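Long-range contacts in extracellular solute-binding protein family 1 (PDB 5IXP), which probably captures a small solute outside the cell and hands it to an ABC transporter for import: residues P1-E11 with N27-V38; T295-K305 with S312-V322. All coordinates share one frame; numbering follows the deposited sequence.

Contact 1: P1-E11 with N27-V38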
loop_
_atom_site.group_PDB
_atom_site.type_symbol
_atom_site.label_atom_id
_atom_site.label_comp_id
_atom_site.label_asym_id
_atom_site.label_seq_id
_atom_site.Cartn_x
_atom_site.Cartn_y
_atom_site.Cartn_z
ATOM N N PRO A 1 -37.554 -1.383 -7.565
ATOM C CA PRO A 1 -36.585 -2.323 -6.998
ATOM C C PRO A 1 -35.276 -2.344 -7.775
ATOM O O PRO A 1 -35.156 -2.946 -8.845
ATOM C CB PRO A 1 -37.298 -3.668 -7.096
ATOM C CG PRO A 1 -38.341 -3.487 -8.199
ATOM C CD PRO A 1 -38.378 -2.026 -8.596
ATOM N N VAL A 2 -34.301 -1.653 -7.209
ATOM C CA VAL A 2 -32.954 -1.576 -7.753
ATOM C C VAL A 2 -32.153 -2.719 -7.147
ATOM O O VAL A 2 -32.033 -2.816 -5.922
ATOM C CB VAL A 2 -32.319 -0.215 -7.424
ATOM C CG1 VAL A 2 -30.887 -0.129 -7.948
ATOM C CG2 VAL A 2 -33.177 0.921 -7.974
ATOM N N GLU A 3 -31.612 -3.596 -7.986
ATOM C CA GLU A 3 -30.776 -4.679 -7.484
ATOM C C GLU A 3 -29.331 -4.394 -7.857
ATOM O O GLU A 3 -29.006 -4.256 -9.038
ATOM C CB GLU A 3 -31.242 -6.043 -7.996
ATOM C CG GLU A 3 -32.734 -6.255 -7.737
ATOM C CD GLU A 3 -33.206 -7.685 -7.948
ATOM O OE1 GLU A 3 -34.024 -8.126 -7.112
ATOM O OE2 GLU A 3 -32.787 -8.340 -8.913
ATOM N N LEU A 4 -28.478 -4.282 -6.843
ATOM C CA LEU A 4 -27.065 -3.992 -7.029
ATOM C C LEU A 4 -26.227 -5.149 -6.518
ATOM O O LEU A 4 -26.501 -5.695 -5.448
ATOM C CB LEU A 4 -26.655 -2.730 -6.265
ATOM C CG LEU A 4 -27.309 -1.416 -6.702
ATOM C CD1 LEU A 4 -26.881 -0.268 -5.788
ATOM C CD2 LEU A 4 -26.960 -1.131 -8.157
ATOM N N THR A 5 -25.212 -5.525 -7.289
ATOM C CA THR A 5 -24.185 -6.446 -6.832
ATOM C C THR A 5 -22.915 -5.657 -6.567
ATOM O O THR A 5 -22.611 -4.697 -7.280
ATOM C CB THR A 5 -23.895 -7.542 -7.860
ATOM O OG1 THR A 5 -23.785 -6.956 -9.165
ATOM C CG2 THR A 5 -24.987 -8.595 -7.857
ATOM N N ILE A 6 -22.190 -6.045 -5.525
ATOM C CA ILE A 6 -20.890 -5.469 -5.233
ATOM C C ILE A 6 -19.919 -6.617 -5.010
ATOM O O ILE A 6 -20.203 -7.533 -4.228
ATOM C CB ILE A 6 -20.938 -4.509 -4.021
ATOM C CG1 ILE A 6 -19.525 -4.060 -3.656
ATOM C CG2 ILE A 6 -21.658 -5.139 -2.805
ATOM C CD1 ILE A 6 -19.502 -2.868 -2.671
ATOM N N ALA A 7 -18.788 -6.586 -5.719
ATOM C CA ALA A 7 -17.787 -7.643 -5.632
ATOM C C ALA A 7 -16.617 -7.132 -4.800
ATOM O O ALA A 7 -15.985 -6.135 -5.163
ATOM C CB ALA A 7 -17.308 -8.066 -7.020
ATOM N N THR A 8 -16.346 -7.799 -3.682
ATOM C CA THR A 8 -15.236 -7.455 -2.808
ATOM C C THR A 8 -14.336 -8.670 -2.636
ATOM O O THR A 8 -14.665 -9.786 -3.049
ATOM C CB THR A 8 -15.708 -6.948 -1.428
ATOM O OG1 THR A 8 -16.385 -7.994 -0.721
ATOM C CG2 THR A 8 -16.640 -5.749 -1.577
ATOM N N PHE A 9 -13.187 -8.435 -2.013
ATOM C CA PHE A 9 -12.194 -9.472 -1.778
ATOM C C PHE A 9 -11.647 -9.248 -0.379
ATOM O O PHE A 9 -11.727 -8.141 0.159
ATOM C CB PHE A 9 -11.064 -9.431 -2.831
ATOM C CG PHE A 9 -10.417 -8.081 -2.959
ATOM C CD1 PHE A 9 -9.357 -7.717 -2.133
ATOM C CD2 PHE A 9 -10.886 -7.158 -3.890
ATOM C CE1 PHE A 9 -8.773 -6.449 -2.233
ATOM C CE2 PHE A 9 -10.311 -5.902 -3.997
ATOM C CZ PHE A 9 -9.259 -5.541 -3.159
ATOM N N ASN A 10 -11.090 -10.306 0.210
ATOM C CA ASN A 10 -10.673 -10.263 1.610
ATOM C C ASN A 10 -11.841 -9.741 2.441
ATOM O O ASN A 10 -12.981 -10.138 2.194
ATOM C CB ASN A 10 -9.406 -9.421 1.778
ATOM C CG ASN A 10 -8.195 -10.048 1.084
ATOM O OD1 ASN A 10 -8.093 -11.276 0.973
ATOM N ND2 ASN A 10 -7.274 -9.207 0.617
ATOM N N GLU A 11 -11.611 -8.853 3.402
ATOM C CA GLU A 11 -12.706 -8.395 4.262
ATOM C C GLU A 11 -12.808 -6.874 4.222
ATOM O O GLU A 11 -12.073 -6.169 4.928
ATOM C CB GLU A 11 -12.535 -8.893 5.694
ATOM C CG GLU A 11 -13.719 -8.502 6.586
ATOM C CD GLU A 11 -15.057 -8.927 5.983
ATOM O OE1 GLU A 11 -15.370 -10.138 6.012
ATOM O OE2 GLU A 11 -15.784 -8.057 5.452
ATOM N N ASN A 27 -35.892 0.694 -1.622
ATOM C CA ASN A 27 -35.991 0.259 -3.008
ATOM C C ASN A 27 -34.765 -0.514 -3.483
ATOM O O ASN A 27 -34.815 -1.116 -4.561
ATOM C CB ASN A 27 -36.210 1.475 -3.914
ATOM C CG ASN A 27 -35.138 2.552 -3.729
ATOM O OD1 ASN A 27 -34.876 3.027 -2.607
ATOM N ND2 ASN A 27 -34.513 2.945 -4.837
ATOM N N VAL A 28 -33.686 -0.529 -2.702
ATOM C CA VAL A 28 -32.382 -1.034 -3.130
ATOM C C VAL A 28 -32.110 -2.364 -2.443
ATOM O O VAL A 28 -32.202 -2.468 -1.210
ATOM C CB VAL A 28 -31.260 -0.026 -2.819
ATOM C CG1 VAL A 28 -29.890 -0.592 -3.240
ATOM C CG2 VAL A 28 -31.528 1.294 -3.513
ATOM N N LYS A 29 -31.762 -3.374 -3.234
ATOM C CA LYS A 29 -31.336 -4.670 -2.725
ATOM C C LYS A 29 -29.871 -4.875 -3.087
ATOM O O LYS A 29 -29.503 -4.751 -4.261
ATOM C CB LYS A 29 -32.185 -5.811 -3.296
ATOM C CG LYS A 29 -31.915 -7.142 -2.594
ATOM C CD LYS A 29 -32.761 -8.294 -3.126
ATOM C CE LYS A 29 -32.090 -8.960 -4.310
ATOM N NZ LYS A 29 -32.874 -10.132 -4.739
ATOM N N ILE A 30 -29.042 -5.173 -2.082
ATOM C CA ILE A 30 -27.600 -5.334 -2.258
ATOM C C ILE A 30 -27.244 -6.802 -2.091
ATOM O O ILE A 30 -27.613 -7.433 -1.092
ATOM C CB ILE A 30 -26.795 -4.491 -1.253
ATOM C CG1 ILE A 30 -27.105 -3.005 -1.411
ATOM C CG2 ILE A 30 -25.281 -4.745 -1.440
ATOM C CD1 ILE A 30 -26.544 -2.154 -0.259
ATOM N N THR A 31 -26.477 -7.329 -3.035
ATOM C CA THR A 31 -25.905 -8.661 -2.924
ATOM C C THR A 31 -24.395 -8.531 -3.054
ATOM O O THR A 31 -23.912 -7.902 -3.997
ATOM C CB THR A 31 -26.428 -9.597 -4.016
ATOM O OG1 THR A 31 -27.864 -9.609 -4.010
ATOM C CG2 THR A 31 -25.893 -11.017 -3.781
ATOM N N GLU A 32 -23.658 -9.105 -2.114
ATOM C CA GLU A 32 -22.200 -9.093 -2.180
ATOM C C GLU A 32 -21.699 -10.384 -2.809
ATOM O O GLU A 32 -22.197 -11.471 -2.498
ATOM C CB GLU A 32 -21.574 -8.914 -0.793
ATOM C CG GLU A 32 -20.047 -8.699 -0.835
ATOM C CD GLU A 32 -19.429 -8.487 0.552
ATOM O OE1 GLU A 32 -19.594 -9.378 1.418
ATOM O OE2 GLU A 32 -18.790 -7.425 0.780
ATOM N N ARG A 33 -20.697 -10.254 -3.684
ATOM C CA ARG A 33 -20.048 -11.369 -4.351
ATOM C C ARG A 33 -18.592 -11.412 -3.903
ATOM O O ARG A 33 -17.900 -10.389 -3.951
ATOM C CB ARG A 33 -20.161 -11.192 -5.875
ATOM C CG ARG A 33 -19.424 -12.194 -6.715
ATOM C CD ARG A 33 -19.462 -11.756 -8.175
ATOM N NE ARG A 33 -20.829 -11.578 -8.658
ATOM C CZ ARG A 33 -21.143 -10.981 -9.806
ATOM N NH1 ARG A 33 -20.188 -10.489 -10.576
ATOM N NH2 ARG A 33 -22.415 -10.863 -10.179
ATOM N N ARG A 34 -18.130 -12.576 -3.447
ATOM C CA ARG A 34 -16.752 -12.723 -2.977
ATOM C C ARG A 34 -16.100 -13.878 -3.717
ATOM O O ARG A 34 -16.455 -15.035 -3.478
ATOM C CB ARG A 34 -16.693 -12.983 -1.468
ATOM C CG ARG A 34 -17.252 -11.877 -0.617
ATOM C CD ARG A 34 -17.009 -12.173 0.856
ATOM N NE ARG A 34 -17.590 -11.130 1.686
ATOM C CZ ARG A 34 -17.186 -10.839 2.916
ATOM N NH1 ARG A 34 -16.188 -11.520 3.477
ATOM N NH2 ARG A 34 -17.778 -9.857 3.580
ATOM N N ALA A 35 -15.136 -13.577 -4.588
ATOM C CA ALA A 35 -14.286 -14.637 -5.117
ATOM C C ALA A 35 -13.501 -15.293 -3.978
ATOM O O ALA A 35 -13.263 -14.692 -2.922
ATOM C CB ALA A 35 -13.320 -14.086 -6.169
ATOM N N ALA A 36 -13.094 -16.548 -4.203
ATOM C CA ALA A 36 -12.389 -17.290 -3.160
ATOM C C ALA A 36 -11.036 -16.674 -2.835
ATOM O O ALA A 36 -10.573 -16.766 -1.691
ATOM C CB ALA A 36 -12.199 -18.748 -3.579
ATOM N N THR A 37 -10.375 -16.077 -3.822
ATOM C CA THR A 37 -9.056 -15.494 -3.625
ATOM C C THR A 37 -9.002 -14.143 -4.317
ATOM O O THR A 37 -9.805 -13.836 -5.203
ATOM C CB THR A 37 -7.936 -16.376 -4.198
ATOM O OG1 THR A 37 -8.072 -16.427 -5.624
ATOM C CG2 THR A 37 -7.990 -17.798 -3.620
ATOM N N VAL A 38 -8.010 -13.351 -3.930
ATOM C CA VAL A 38 -7.807 -12.071 -4.593
ATOM C C VAL A 38 -7.426 -12.278 -6.056
ATOM O O VAL A 38 -7.885 -11.546 -6.938
ATOM C CB VAL A 38 -6.754 -11.248 -3.835
ATOM C CG1 VAL A 38 -6.568 -9.944 -4.516
ATOM C CG2 VAL A 38 -7.202 -11.026 -2.401
HETATM O O HOH W 1 -15.265 -10.950 -5.713
HETATM O O HOH W 2 -11.127 -12.874 -1.329
HETATM O O HOH W 3 -17.474 -6.777 3.131
#
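Val-2 opens the parallel ladder: its N donates to Asn-27 O at 2.8 Å and its O accepts from Lys-29 N. Its CG2 lies alongside the Asn-27 amide, both side chains pointing the same way. Glu-3 and Lys-29, on the other face, also run side by side; the lysine bends at chi3 (87°), which brings NZ to Glu-3 OE1 at 3.3 Å, a salt bridge with only a weak hydrogen bond. Leu-4 returns to the Val-2 face, where its CD1 reaches Val-28 CG1 at 4.0 Å, while its N and O bond Lys-29 O and Thr-31 N. Leu-290 of helix 284-294 packs on this face against Leu-4 and Ile-30. Thr-5 turns its CG2 obliquely to the Arg-33 guanidinium, whose NH1 is held by Gly-54 O. Strand 2-8, helix 15-24 and strand 28-34 form a beta-alpha-beta crossover, the alpha/beta building unit of a periplasmic-binding-protein lobe; Tyr-18 of that helix packs on Ile-6 and Ile-30, which meet through their CG2 methyls at 3.9 Å. Ala-7, on the reverse face, sets its CA 3.2 Å from Arg-33 O in a CA-H...O contact. Thr-8 N donates to Arg-33 O, and Thr-8 OG1 lies 2.9 Å from Glu-32 OE2, itself hydrogen-bonded to Tyr-18 OH. Water 1 bridges Thr-8 O to Ala-35 N. Phe-9 meets Val-38 CG2 obliquely through CD1, and the same methyl comes 3.5 Å from Asn-10 OD1. Glu-11 joins a salt-bridge network with Arg-34 and Glu-32: its OE1 receives Arg-34 NH1 at 3.0 Å, in the guanidinium plane but from above the carboxylate, while OE2 bonds Gly-13 N. Arg-34 NE and NH2 grip Glu-32 OE1 side-on, both from the same face of that carboxylate.

Contact 2: T295-K305 with S312-V322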
loop_
_atom_site.group_PDB
_atom_site.type_symbol
_atom_site.label_atom_id
_atom_site.label_comp_id
_atom_site.label_asym_id
_atom_site.label_seq_id
_atom_site.Cartn_x
_atom_site.Cartn_y
_atom_site.Cartn_z
ATOM N N THR A 295 -17.993 4.812 1.051
ATOM C CA THR A 295 -16.681 5.418 1.256
ATOM C C THR A 295 -16.755 6.766 1.968
ATOM O O THR A 295 -15.725 7.441 2.095
ATOM C CB THR A 295 -15.944 5.569 -0.080
ATOM O OG1 THR A 295 -16.729 6.366 -0.985
ATOM C CG2 THR A 295 -15.687 4.187 -0.694
ATOM N N ALA A 296 -17.939 7.161 2.448
ATOM C CA ALA A 296 -18.087 8.395 3.207
ATOM C C ALA A 296 -17.414 8.274 4.579
ATOM O O ALA A 296 -17.244 7.168 5.106
ATOM C CB ALA A 296 -19.571 8.741 3.373
ATOM N N PRO A 297 -17.031 9.409 5.184
ATOM C CA PRO A 297 -16.328 9.350 6.478
ATOM C C PRO A 297 -17.041 8.546 7.554
ATOM O O PRO A 297 -16.378 7.773 8.255
ATOM C CB PRO A 297 -16.207 10.829 6.884
ATOM C CG PRO A 297 -16.323 11.597 5.619
ATOM C CD PRO A 297 -17.104 10.779 4.642
ATOM N N GLU A 298 -18.363 8.703 7.712
ATOM C CA GLU A 298 -19.062 7.962 8.759
ATOM C C GLU A 298 -18.933 6.459 8.543
ATOM O O GLU A 298 -18.795 5.696 9.506
ATOM C CB GLU A 298 -20.538 8.376 8.831
ATOM C CG GLU A 298 -20.764 9.794 9.369
ATOM C CD GLU A 298 -22.204 10.060 9.817
ATOM O OE1 GLU A 298 -23.130 9.340 9.378
ATOM O OE2 GLU A 298 -22.412 11.001 10.614
ATOM N N GLN A 299 -18.955 6.015 7.284
ATOM C CA GLN A 299 -18.831 4.592 7.003
ATOM C C GLN A 299 -17.390 4.121 7.139
ATOM O O GLN A 299 -17.145 3.010 7.618
ATOM C CB GLN A 299 -19.388 4.274 5.616
ATOM C CG GLN A 299 -20.922 4.122 5.629
ATOM C CD GLN A 299 -21.634 5.403 6.017
ATOM O OE1 GLN A 299 -22.165 5.520 7.124
ATOM N NE2 GLN A 299 -21.662 6.371 5.101
ATOM N N GLN A 300 -16.423 4.953 6.752
ATOM C CA GLN A 300 -15.036 4.540 6.941
ATOM C C GLN A 300 -14.693 4.411 8.421
ATOM O O GLN A 300 -13.888 3.547 8.800
ATOM C CB GLN A 300 -14.095 5.508 6.227
ATOM C CG GLN A 300 -14.343 5.566 4.714
ATOM C CD GLN A 300 -13.054 5.697 3.922
ATOM O OE1 GLN A 300 -11.968 5.647 4.484
ATOM N NE2 GLN A 300 -13.172 5.871 2.618
ATOM N N ILE A 301 -15.315 5.224 9.277
ATOM C CA ILE A 301 -15.124 5.050 10.715
ATOM C C ILE A 301 -15.717 3.724 11.182
ATOM O O ILE A 301 -15.103 3.004 11.978
ATOM C CB ILE A 301 -15.716 6.243 11.483
ATOM C CG1 ILE A 301 -14.868 7.491 11.219
ATOM C CG2 ILE A 301 -15.804 5.916 12.979
ATOM C CD1 ILE A 301 -15.529 8.774 11.626
ATOM N N LYS A 302 -16.912 3.370 10.695
ATOM C CA LYS A 302 -17.503 2.090 11.081
ATOM C C LYS A 302 -16.610 0.924 10.672
ATOM O O LYS A 302 -16.418 -0.022 11.447
ATOM C CB LYS A 302 -18.891 1.934 10.463
ATOM C CG LYS A 302 -19.909 2.913 10.980
ATOM C CD LYS A 302 -21.177 2.818 10.143
ATOM C CE LYS A 302 -22.110 3.980 10.380
ATOM N NZ LYS A 302 -23.168 4.028 9.335
ATOM N N VAL A 303 -16.054 0.978 9.457
ATOM C CA VAL A 303 -15.163 -0.078 8.982
ATOM C C VAL A 303 -13.894 -0.119 9.824
ATOM O O VAL A 303 -13.404 -1.197 10.182
ATOM C CB VAL A 303 -14.850 0.134 7.485
ATOM C CG1 VAL A 303 -13.728 -0.791 7.019
ATOM C CG2 VAL A 303 -16.129 -0.051 6.622
ATOM N N PHE A 304 -13.344 1.055 10.152
ATOM C CA PHE A 304 -12.172 1.113 11.022
ATOM C C PHE A 304 -12.426 0.398 12.349
ATOM O O PHE A 304 -11.582 -0.371 12.820
ATOM C CB PHE A 304 -11.777 2.573 11.265
ATOM C CG PHE A 304 -10.669 2.744 12.270
ATOM C CD1 PHE A 304 -9.354 2.484 11.918
ATOM C CD2 PHE A 304 -10.941 3.194 13.561
ATOM C CE1 PHE A 304 -8.323 2.650 12.842
ATOM C CE2 PHE A 304 -9.919 3.361 14.484
ATOM C CZ PHE A 304 -8.611 3.091 14.125
ATOM N N LYS A 305 -13.582 0.635 12.971
ATOM C CA LYS A 305 -13.844 -0.033 14.237
ATOM C C LYS A 305 -14.127 -1.511 14.052
ATOM O O LYS A 305 -13.815 -2.307 14.939
ATOM C CB LYS A 305 -14.984 0.645 14.985
ATOM C CG LYS A 305 -14.873 2.155 14.975
ATOM C CD LYS A 305 -15.772 2.773 16.002
ATOM C CE LYS A 305 -17.214 2.558 15.650
ATOM N NZ LYS A 305 -17.951 3.858 15.617
ATOM N N SER A 312 -9.290 6.732 4.455
ATOM C CA SER A 312 -8.660 7.674 3.540
ATOM C C SER A 312 -9.400 9.003 3.478
ATOM O O SER A 312 -9.025 9.871 2.684
ATOM C CB SER A 312 -8.545 7.067 2.137
ATOM O OG SER A 312 -9.816 6.824 1.543
ATOM N N THR A 313 -10.432 9.182 4.299
ATOM C CA THR A 313 -11.255 10.385 4.292
ATOM C C THR A 313 -10.813 11.302 5.427
ATOM O O THR A 313 -10.791 10.887 6.594
ATOM C CB THR A 313 -12.734 10.021 4.450
ATOM O OG1 THR A 313 -12.885 9.133 5.570
ATOM C CG2 THR A 313 -13.266 9.331 3.186
ATOM N N VAL A 314 -10.479 12.551 5.093
ATOM C CA VAL A 314 -9.798 13.395 6.080
ATOM C C VAL A 314 -10.691 13.712 7.275
ATOM O O VAL A 314 -10.188 13.924 8.389
ATOM C CB VAL A 314 -9.268 14.684 5.425
ATOM C CG1 VAL A 314 -8.194 14.355 4.393
ATOM C CG2 VAL A 314 -10.409 15.483 4.798
ATOM N N ASP A 315 -12.013 13.765 7.083
ATOM C CA ASP A 315 -12.890 14.067 8.211
ATOM C C ASP A 315 -12.807 12.998 9.291
ATOM O O ASP A 315 -13.016 13.299 10.470
ATOM C CB ASP A 315 -14.345 14.205 7.758
ATOM C CG ASP A 315 -14.610 15.490 7.008
ATOM O OD1 ASP A 315 -13.704 16.334 6.937
ATOM O OD2 ASP A 315 -15.739 15.650 6.481
ATOM N N ALA A 316 -12.541 11.745 8.913
ATOM C CA ALA A 316 -12.441 10.687 9.906
ATOM C C ALA A 316 -11.294 10.934 10.876
ATOM O O ALA A 316 -11.327 10.427 12.005
ATOM C CB ALA A 316 -12.272 9.320 9.223
ATOM N N TYR A 317 -10.287 11.709 10.469
ATOM C CA TYR A 317 -9.149 11.976 11.343
ATOM C C TYR A 317 -9.495 12.955 12.452
ATOM O O TYR A 317 -8.682 13.145 13.360
ATOM C CB TYR A 317 -7.961 12.518 10.541
ATOM C CG TYR A 317 -7.526 11.643 9.379
ATOM C CD1 TYR A 317 -7.866 10.292 9.322
ATOM C CD2 TYR A 317 -6.771 12.174 8.340
ATOM C CE1 TYR A 317 -7.466 9.498 8.258
ATOM C CE2 TYR A 317 -6.368 11.394 7.277
ATOM C CZ TYR A 317 -6.720 10.054 7.236
ATOM O OH TYR A 317 -6.312 9.276 6.170
ATOM N N GLU A 318 -10.663 13.582 12.399
ATOM C CA GLU A 318 -11.137 14.410 13.497
ATOM C C GLU A 318 -11.922 13.605 14.518
ATOM O O GLU A 318 -12.361 14.167 15.529
ATOM C CB GLU A 318 -12.011 15.563 12.977
ATOM C CG GLU A 318 -11.495 16.229 11.715
ATOM C CD GLU A 318 -10.535 17.373 11.981
ATOM O OE1 GLU A 318 -9.735 17.287 12.936
ATOM O OE2 GLU A 318 -10.583 18.366 11.221
ATOM N N SER A 319 -12.112 12.313 14.279
ATOM C CA SER A 319 -12.883 11.468 15.177
ATOM C C SER A 319 -11.983 10.889 16.255
ATOM O O SER A 319 -10.938 10.310 15.947
ATOM C CB SER A 319 -13.547 10.327 14.419
ATOM O OG SER A 319 -14.121 9.420 15.339
ATOM N N GLU A 320 -12.409 11.018 17.512
ATOM C CA GLU A 320 -11.686 10.373 18.599
ATOM C C GLU A 320 -11.648 8.861 18.433
ATOM O O GLU A 320 -10.744 8.218 18.971
ATOM C CB GLU A 320 -12.305 10.743 19.953
ATOM N N GLN A 321 -12.611 8.269 17.718
ATOM C CA GLN A 321 -12.528 6.835 17.448
ATOM C C GLN A 321 -11.199 6.491 16.791
ATOM O O GLN A 321 -10.576 5.471 17.110
ATOM C CB GLN A 321 -13.697 6.385 16.567
ATOM C CG GLN A 321 -15.052 6.399 17.270
ATOM C CD GLN A 321 -15.110 5.435 18.440
ATOM O OE1 GLN A 321 -14.491 4.371 18.415
ATOM N NE2 GLN A 321 -15.845 5.812 19.479
ATOM N N VAL A 322 -10.724 7.359 15.900
ATOM C CA VAL A 322 -9.445 7.102 15.242
ATOM C C VAL A 322 -8.283 7.571 16.108
ATOM O O VAL A 322 -7.368 6.801 16.410
ATOM C CB VAL A 322 -9.409 7.767 13.851
ATOM C CG1 VAL A 322 -8.009 7.673 13.256
ATOM C CG2 VAL A 322 -10.432 7.133 12.932
#
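Ile-301 fits against Ala-316 and Ser-319 where helix 297-307 packs on the 3-10 turn 314-318 and the start of helix 320-323, a helical layer of the alpha/beta solute-binding fold. The tight part begins with Gln-300. Its OE1 accepts from Ser-312 N at 2.9 Å, the donor tilted 21° from the carbonyl plane, in the one hydrogen bond across the two segments. The NE2 end makes a weak bond back to Thr-295 O and another weak one to Thr-111 O, so both ends of the buried amide are engaged. Thr-313 meets this amide from the opposite direction: its CG2 touches NE2 at 3.5 Å and also approaches Thr-295 O. The threonine OG1, beside Pro-297 CA, is buried without any polar partner. Ile-301 places CG1 on Ala-316 CB at 3.8 Å and carries CD1 on to Ser-319 CB. Ser-319 in turn N-caps helix 320-323, its OG accepting from Gln-321 N. Phe-304 is buried too: Val-322 CG2 makes a CH-pi contact over one face of its ring, 4.3 Å from the centroid and 22° off the normal, while Gln-321 O lies at the ring edge, 3.4 Å from CE2.

Toward solvent, the Pro-297 ring still packs alongside the exposed Asp-315, CG to CB 3.9 Å, and a formic acid molecule, probably from the crystallisation liquor, sits next to the proline. The loose side is formed by Lys-305 and Gln-321, both exposed, which cross at about a right angle, the lysine CD rather than its NZ lying nearest Gln-321 OE1, at 3.2 Å.

Overall arrangement
The contacts follow one another along the chain: the beta-alpha-beta unit of contact 1 is complete near the N-terminus, and contact 2 forms some 260 residues later. Their centres lie 22 Å apart and their nearest atoms about 6 Å apart, without touching. Helix 284-294 links their surroundings, packing on the contact 1 strands before leading into 295-305. The mixed sheet does so too: strand 2-8 reaches strand 269-276 through strand 58-62, and strand 108-121 joins that strand to 310-311, just before 312-322. Late chain thus returns to pack beside the N-terminal strands, consistent with the discontinuous lobes of periplasmic-binding-protein folds.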